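PDB 3HN0: nitrate transport protein from Parabacteroides distasonis, which probably serves as the solute-binding component of an ABC transporter, capturing a small substrate, perhaps nitrate or a related compound, for import. Local coordinates for residues T112-G117 and E262-K267; N171-T174 and G180-Q183. All blocks are in the same frame, centred on the assembly; numbering follows the deposited sequence.

Contact 1: residues T112-G117 and E262-K267; sequences TRYYLG and EQYEPK
Tyr-264, on segment 262-267, reaches across to Arg-113 and Tyr-114 on helix 107-119, a surface contact between helices 251-264 and 107-119 of a bilobed periplasmic-binding-protein fold. The packing is mostly van der Waals contact round the end of the Tyr-264 ring. The OH of Tyr-264 stops 3.4 Å from CA of Tyr-114 and lies at the edge of the Tyr-114 ring, in its plane, the two side chains crossing at about a right angle. Farther back, CE2 of Tyr-264 rests 4.1 Å from CB of Arg-113. A tyrosine suits this place because its ring spans the gap between the helices. Replacing the ring with an alanine would probably leave a gap beside Tyr-114 and take away the wall that the Arg-113 side chain runs along, although Asp-109 would still hold its NE.

The charged part lies alongside. Arg-113 runs past Tyr-264 in the opposite direction, its guanidinium plane 86° from the ring, with NH1 at the ring edge, 3.7 Å from CD2 of Tyr-264. A bend at chi2 (-59°) turns the carboxylate of Glu-265 toward Arg-113, whose NE also forms a salt bridge with Asp-109. To Glu-265 the salt bridge is long, 3.8 Å from NH2 of Arg-113 to OE2 of Glu-265, which lies near the guanidinium plane.

Contact 2: residues N171-T174 and G180-Q183; sequences NHLT and GFAQ
Phe-181 meets the 171-174 backbone through both its amide and its ring. Its N donates a hydrogen bond of 2.8 Å to O of Asn-171. The ring lies against the peptide between His-172 and Leu-173: N of Leu-173 sits over one face, 3.5 Å from CZ of Phe-181. With CG beside its own backbone N (chi1 -58°), Phe-181 directs its ring at these peptides while its amide grips Asn-171. Leu-173 adds an aliphatic contact, its CD1 3.7 Å from CE1 of Phe-181, the side chains crossing at about a right angle.

Gly-180 comes in so closely that its CA is 2.9 Å from O of Asn-171. A side chain would strike that oxygen, and with phi at 74° it would also jam against the preceding carbonyl, so glycine fits where other residues would not. The two segments are the feet of a loop between strand 165-169 of the three-stranded sheet and strand 184-188 of the seven-stranded sheet, so they lie on a crossing between the two lobes of the binding-protein fold.

Beyond this first shell, the Asn-171 amide is held at both ends: OD1 accepts hydrogen bonds from N of Thr-85 and N of Leu-86, while ND2 donates to OD1 of Asp-169, whose OD2 pairs with NE2 of His-172, so that one acid braces two neighbours. Asp-177, within the loop, takes N of Leu-173 through OD2, and Leu-260 of helix 251-264 packs against both Leu-173 and Phe-181.

The two contacts have centres about 13 Å apart, on the same side of the chain's centre. Along the chain, helix 107-119 comes first, then both segments of contact 2, then helix 251-264, so the chain makes the short loop of contact 2 before returning to close contact 1. Tyr-114 joins them directly: its OH lies 2.7 Å from O of Leu-173, a probable hydrogen bond, and its CE2 packs 4.0 Å from CZ of Phe-181. Helices 107-119 and 251-264 both pack on contact 2 as well. Contact 1 appears to join helices of different lobes beside the strand crossing of contact 2, so both lie where the lobes meet, consistent with a binding-protein fold.

Contact 1: residues T112-G117 and E262-K267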
ATOM      1  N   THR A 112      -3.355 -11.045 -12.140  1.00 13.66           N
ATOM      2  CA  THR A 112      -3.054 -12.397 -11.700  1.00 12.60           C
ATOM      3  C   THR A 112      -1.738 -12.813 -12.355  1.00 13.14           C
ATOM      4  O   THR A 112      -0.859 -13.329 -11.689  1.00 11.95           O
ATOM      5  CB  THR A 112      -4.204 -13.371 -12.079  1.00 14.77           C
ATOM      6  OG1 THR A 112      -5.402 -12.937 -11.398  1.00 14.99           O
ATOM      7  CG2 THR A 112      -3.892 -14.794 -11.657  1.00 15.80           C
ATOM      8  N   ARG A 113      -1.594 -12.538 -13.644  1.00 14.58           N
ATOM      9  CA  ARG A 113      -0.340 -12.878 -14.319  1.00 14.97           C
ATOM     10  C   ARG A 113       0.837 -12.131 -13.689  1.00 16.27           C
ATOM     11  O   ARG A 113       1.898 -12.698 -13.473  1.00 16.60           O
ATOM     12  CB  ARG A 113      -0.454 -12.599 -15.818  1.00 17.68           C
ATOM     13  CG  ARG A 113      -1.296 -13.658 -16.547  1.00 21.86           C
ATOM     14  CD  ARG A 113      -1.178 -13.478 -18.045  1.00 29.76           C
ATOM     15  NE  ARG A 113      -2.263 -12.677 -18.587  1.00 27.65           N
ATOM     16  CZ  ARG A 113      -2.169 -11.854 -19.626  1.00 35.88           C
ATOM     17  NH1 ARG A 113      -1.005 -11.646 -20.234  1.00 38.57           N
ATOM     18  NH2 ARG A 113      -3.257 -11.211 -20.043  1.00 41.28           N
ATOM     19  N   TYR A 114       0.615 -10.868 -13.313  1.00 14.65           N
ATOM     20  CA  TYR A 114       1.668 -10.097 -12.678  1.00 14.15           C
ATOM     21  C   TYR A 114       2.106 -10.702 -11.340  1.00 13.23           C
ATOM     22  O   TYR A 114       3.316 -10.809 -11.014  1.00 12.59           O
ATOM     23  CB  TYR A 114       1.196  -8.650 -12.492  1.00 11.93           C
ATOM     24  CG  TYR A 114       2.140  -7.849 -11.635  1.00 12.22           C
ATOM     25  CD1 TYR A 114       3.378  -7.452 -12.128  1.00 16.99           C
ATOM     26  CD2 TYR A 114       1.800  -7.472 -10.306  1.00 14.00           C
ATOM     27  CE1 TYR A 114       4.261  -6.735 -11.358  1.00 22.24           C
ATOM     28  CE2 TYR A 114       2.708  -6.745  -9.520  1.00 14.55           C
ATOM     29  CZ  TYR A 114       3.936  -6.381 -10.066  1.00 20.35           C
ATOM     30  OH  TYR A 114       4.858  -5.658  -9.336  1.00 21.46           O
ATOM     31  N   TYR A 115       1.102 -11.043 -10.530  1.00 14.07           N
ATOM     32  CA  TYR A 115       1.335 -11.642  -9.224  1.00 13.48           C
ATOM     33  C   TYR A 115       2.101 -12.966  -9.347  1.00 13.93           C
ATOM     34  O   TYR A 115       3.052 -13.176  -8.639  1.00 12.97           O
ATOM     35  CB  TYR A 115      -0.009 -11.886  -8.491  1.00 14.79           C
ATOM     36  CG  TYR A 115       0.175 -12.630  -7.201  1.00 13.34           C
ATOM     37  CD1 TYR A 115       0.553 -11.961  -6.053  1.00 18.38           C
ATOM     38  CD2 TYR A 115      -0.001 -14.008  -7.138  1.00 19.86           C
ATOM     39  CE1 TYR A 115       0.760 -12.656  -4.854  1.00 22.17           C
ATOM     40  CE2 TYR A 115       0.201 -14.695  -5.929  1.00 21.38           C
ATOM     41  CZ  TYR A 115       0.572 -13.994  -4.818  1.00 21.00           C
ATOM     42  OH  TYR A 115       0.790 -14.631  -3.627  1.00 30.79           O
ATOM     43  N   LEU A 116       1.699 -13.811 -10.265  1.00 14.21           N
ATOM     44  CA  LEU A 116       2.358 -15.111 -10.424  1.00 16.92           C
ATOM     45  C   LEU A 116       3.810 -14.916 -10.847  1.00 20.62           C
ATOM     46  O   LEU A 116       4.706 -15.555 -10.303  1.00 19.31           O
ATOM     47  CB  LEU A 116       1.603 -15.982 -11.401  1.00 18.32           C
ATOM     48  CG  LEU A 116       0.194 -16.450 -10.973  1.00 21.68           C
ATOM     49  CD1 LEU A 116      -0.483 -17.206 -12.146  1.00 23.80           C
ATOM     50  CD2 LEU A 116       0.199 -17.295  -9.704  1.00 25.68           C
ATOM     51  N   GLY A 117       4.051 -14.001 -11.779  1.00 21.00           N
ATOM     52  CA  GLY A 117       5.439 -13.678 -12.170  1.00 19.89           C
ATOM     53  C   GLY A 117       6.292 -13.138 -11.034  1.00 22.71           C
ATOM     54  O   GLY A 117       7.428 -13.580 -10.807  1.00 20.31           O
ATOM     55  N   GLU A 262      -0.310  -1.793 -19.434  1.00 16.83           N
ATOM     56  CA  GLU A 262       0.210  -1.531 -20.754  1.00 16.63           C
ATOM     57  C   GLU A 262       1.353  -2.506 -21.106  1.00 15.91           C
ATOM     58  O   GLU A 262       1.554  -2.863 -22.280  1.00 14.68           O
ATOM     59  CB  GLU A 262       0.681  -0.083 -20.795  1.00 17.68           C
ATOM     60  CG  GLU A 262       1.146   0.364 -22.148  1.00 20.58           C
ATOM     61  CD  GLU A 262       1.676   1.785 -22.136  1.00 22.74           C
ATOM     62  OE1 GLU A 262       2.200   2.214 -21.096  1.00 19.87           O
ATOM     63  OE2 GLU A 262       1.550   2.459 -23.160  1.00 17.63           O
ATOM     64  N   GLN A 263       2.115  -2.941 -20.104  1.00 15.14           N
ATOM     65  CA  GLN A 263       3.217  -3.889 -20.334  1.00 18.56           C
ATOM     66  C   GLN A 263       2.742  -5.222 -20.865  1.00 18.99           C
ATOM     67  O   GLN A 263       3.501  -5.930 -21.567  1.00 17.81           O
ATOM     68  CB  GLN A 263       3.974  -4.171 -19.060  1.00 20.93           C
ATOM     69  CG  GLN A 263       4.990  -3.142 -18.639  1.00 29.36           C
ATOM     70  CD  GLN A 263       5.740  -3.641 -17.409  1.00 42.07           C
ATOM     71  OE1 GLN A 263       5.241  -3.546 -16.285  1.00 38.35           O
ATOM     72  NE2 GLN A 263       6.923  -4.204 -17.627  1.00 46.45           N
ATOM     73  N   TYR A 264       1.532  -5.597 -20.458  1.00 17.54           N
ATOM     74  CA  TYR A 264       0.925  -6.884 -20.806  1.00 16.97           C
ATOM     75  C   TYR A 264       0.014  -6.756 -22.006  1.00 19.12           C
ATOM     76  O   TYR A 264       0.006  -7.642 -22.851  1.00 19.92           O
ATOM     77  CB  TYR A 264       0.125  -7.457 -19.612  1.00 16.08           C
ATOM     78  CG  TYR A 264       1.001  -7.983 -18.505  1.00 16.17           C
ATOM     79  CD1 TYR A 264       1.488  -7.146 -17.528  1.00 16.26           C
ATOM     80  CD2 TYR A 264       1.340  -9.342 -18.437  1.00 22.81           C
ATOM     81  CE1 TYR A 264       2.328  -7.614 -16.533  1.00 23.11           C
ATOM     82  CE2 TYR A 264       2.161  -9.822 -17.433  1.00 20.67           C
ATOM     83  CZ  TYR A 264       2.663  -8.951 -16.487  1.00 21.32           C
ATOM     84  OH  TYR A 264       3.494  -9.413 -15.489  1.00 29.17           O
ATOM     85  N   GLU A 265      -0.768  -5.673 -22.070  1.00 17.45           N
ATOM     86  CA  GLU A 265      -1.831  -5.494 -23.056  1.00 18.14           C
ATOM     87  C   GLU A 265      -2.055  -4.015 -23.370  1.00 16.74           C
ATOM     88  O   GLU A 265      -3.010  -3.409 -22.885  1.00 16.88           O
ATOM     89  CB  GLU A 265      -3.146  -6.065 -22.524  1.00 21.15           C
ATOM     90  CG  GLU A 265      -3.202  -7.587 -22.320  1.00 32.97           C
ATOM     91  CD  GLU A 265      -2.953  -8.389 -23.593  1.00 44.38           C
ATOM     92  OE1 GLU A 265      -3.081  -7.829 -24.709  1.00 52.84           O
ATOM     93  OE2 GLU A 265      -2.616  -9.593 -23.464  1.00 53.89           O
ATOM     94  N   PRO A 266      -1.184  -3.416 -24.179  1.00 16.10           N
ATOM     95  CA  PRO A 266      -1.300  -1.961 -24.418  1.00 15.32           C
ATOM     96  C   PRO A 266      -2.653  -1.522 -25.004  1.00 15.86           C
ATOM     97  O   PRO A 266      -3.092  -0.381 -24.785  1.00 16.48           O
ATOM     98  CB  PRO A 266      -0.170  -1.668 -25.428  1.00 17.28           C
ATOM     99  CG  PRO A 266       0.375  -2.990 -25.847  1.00 21.85           C
ATOM    100  CD  PRO A 266      -0.054  -4.034 -24.904  1.00 18.03           C
ATOM    101  N   LYS A 267      -3.289  -2.396 -25.788  1.00 15.33           N
ATOM    102  CA  LYS A 267      -4.605  -2.093 -26.308  1.00 17.82           C
ATOM    103  C   LYS A 267      -5.623  -1.893 -25.207  1.00 18.11           C
ATOM    104  O   LYS A 267      -6.535  -1.119 -25.409  1.00 20.78           O
ATOM    105  CB  LYS A 267      -5.092  -3.165 -27.291  1.00 21.81           C
ATOM    106  CG  LYS A 267      -4.311  -3.215 -28.631  1.00 26.30           C
ATOM    107  CD  LYS A 267      -4.964  -4.184 -29.665  1.00 26.71           C
TER

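Contact 2: residues N171-T174 and G180-Q183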
ATOM      1  N   ASN A 171      -3.735  -7.310  -4.786  1.00 13.34           N
ATOM      2  CA  ASN A 171      -4.007  -5.904  -5.017  1.00 14.02           C
ATOM      3  C   ASN A 171      -2.809  -4.952  -4.905  1.00 14.50           C
ATOM      4  O   ASN A 171      -2.992  -3.738  -4.966  1.00 14.42           O
ATOM      5  CB  ASN A 171      -5.129  -5.400  -4.095  1.00 15.76           C
ATOM      6  CG  ASN A 171      -6.427  -6.184  -4.255  1.00  9.85           C
ATOM      7  OD1 ASN A 171      -7.040  -6.157  -5.305  1.00 13.18           O
ATOM      8  ND2 ASN A 171      -6.792  -6.941  -3.223  1.00 13.33           N
ATOM      9  N   HIS A 172      -1.596  -5.481  -4.766  1.00 15.33           N
ATOM     10  CA  HIS A 172      -0.444  -4.626  -4.494  1.00 14.41           C
ATOM     11  C   HIS A 172       0.654  -4.793  -5.509  1.00 14.74           C
ATOM     12  O   HIS A 172       0.958  -5.903  -5.936  1.00 14.90           O
ATOM     13  CB  HIS A 172       0.111  -4.896  -3.085  1.00 16.67           C
ATOM     14  CG  HIS A 172      -0.918  -4.872  -2.012  1.00 20.30           C
ATOM     15  ND1 HIS A 172      -1.343  -3.709  -1.402  1.00 21.91           N
ATOM     16  CD2 HIS A 172      -1.588  -5.881  -1.412  1.00 27.46           C
ATOM     17  CE1 HIS A 172      -2.250  -4.009  -0.484  1.00 21.88           C
ATOM     18  NE2 HIS A 172      -2.427  -5.316  -0.481  1.00 24.21           N
ATOM     19  N   LEU A 173       1.318  -3.685  -5.832  1.00 14.54           N
ATOM     20  CA  LEU A 173       2.485  -3.727  -6.759  1.00 19.15           C
ATOM     21  C   LEU A 173       3.657  -4.478  -6.124  1.00 24.17           C
ATOM     22  O   LEU A 173       4.276  -5.337  -6.758  1.00 25.97           O
ATOM     23  CB  LEU A 173       2.915  -2.291  -7.133  1.00 23.28           C
ATOM     24  CG  LEU A 173       3.995  -2.242  -8.228  1.00 29.58           C
ATOM     25  CD1 LEU A 173       3.324  -2.392  -9.590  1.00 25.37           C
ATOM     26  CD2 LEU A 173       4.816  -0.933  -8.155  1.00 32.66           C
ATOM     27  N   THR A 174       3.929  -4.165  -4.856  1.00 21.63           N
ATOM     28  CA  THR A 174       5.062  -4.672  -4.099  1.00 27.19           C
ATOM     29  C   THR A 174       4.583  -4.843  -2.681  1.00 26.42           C
ATOM     30  O   THR A 174       3.491  -4.364  -2.335  1.00 20.97           O
ATOM     31  CB  THR A 174       6.225  -3.592  -4.096  1.00 28.93           C
ATOM     32  OG1 THR A 174       5.774  -2.350  -3.492  1.00 29.54           O
ATOM     33  CG2 THR A 174       6.700  -3.294  -5.515  1.00 36.09           C
ATOM     34  N   GLY A 180      -1.871  -0.354  -2.695  1.00 21.36           N
ATOM     35  CA  GLY A 180      -2.350  -1.141  -3.846  1.00 24.91           C
ATOM     36  C   GLY A 180      -2.880  -0.374  -5.035  1.00 20.61           C
ATOM     37  O   GLY A 180      -2.861   0.855  -5.088  1.00 17.02           O
ATOM     38  N   PHE A 181      -3.309  -1.131  -6.045  1.00 17.66           N
ATOM     39  CA  PHE A 181      -3.563  -0.568  -7.346  1.00 13.44           C
ATOM     40  C   PHE A 181      -4.837   0.279  -7.429  1.00 10.57           C
ATOM     41  O   PHE A 181      -5.858  -0.116  -6.958  1.00 14.59           O
ATOM     42  CB  PHE A 181      -3.732  -1.672  -8.399  1.00 14.87           C
ATOM     43  CG  PHE A 181      -2.550  -2.592  -8.536  1.00 14.48           C
ATOM     44  CD1 PHE A 181      -1.353  -2.140  -9.047  1.00 13.83           C
ATOM     45  CD2 PHE A 181      -2.665  -3.926  -8.195  1.00 16.18           C
ATOM     46  CE1 PHE A 181      -0.284  -3.002  -9.219  1.00 21.86           C
ATOM     47  CE2 PHE A 181      -1.598  -4.783  -8.355  1.00 18.17           C
ATOM     48  CZ  PHE A 181      -0.411  -4.323  -8.848  1.00 22.63           C
ATOM     49  N   ALA A 182      -4.766   1.396  -8.137  1.00 11.43           N
ATOM     50  CA  ALA A 182      -5.939   2.189  -8.431  1.00 14.01           C
ATOM     51  C   ALA A 182      -6.669   1.562  -9.640  1.00 14.46           C
ATOM     52  O   ALA A 182      -6.561   2.031 -10.772  1.00 15.52           O
ATOM     53  CB  ALA A 182      -5.555   3.646  -8.637  1.00 14.58           C
ATOM     54  N   GLN A 183      -7.428   0.500  -9.385  1.00 15.04           N
ATOM     55  CA  GLN A 183      -8.047  -0.305 -10.472  1.00 13.75           C
ATOM     56  C   GLN A 183      -9.427   0.154 -10.851  1.00 13.49           C
ATOM     57  O   GLN A 183      -9.931  -0.284 -11.864  1.00 12.51           O
ATOM     58  CB  GLN A 183      -8.216  -1.807 -10.109  1.00 17.36           C
ATOM     59  CG  GLN A 183      -7.141  -2.399  -9.381  1.00 23.39           C
ATOM     60  CD  GLN A 183      -7.328  -3.851  -9.194  1.00 23.46           C
ATOM     61  OE1 GLN A 183      -7.966  -4.531 -10.025  1.00 21.50           O
ATOM     62  NE2 GLN A 183      -6.789  -4.358  -8.105  1.00 16.63           N
TER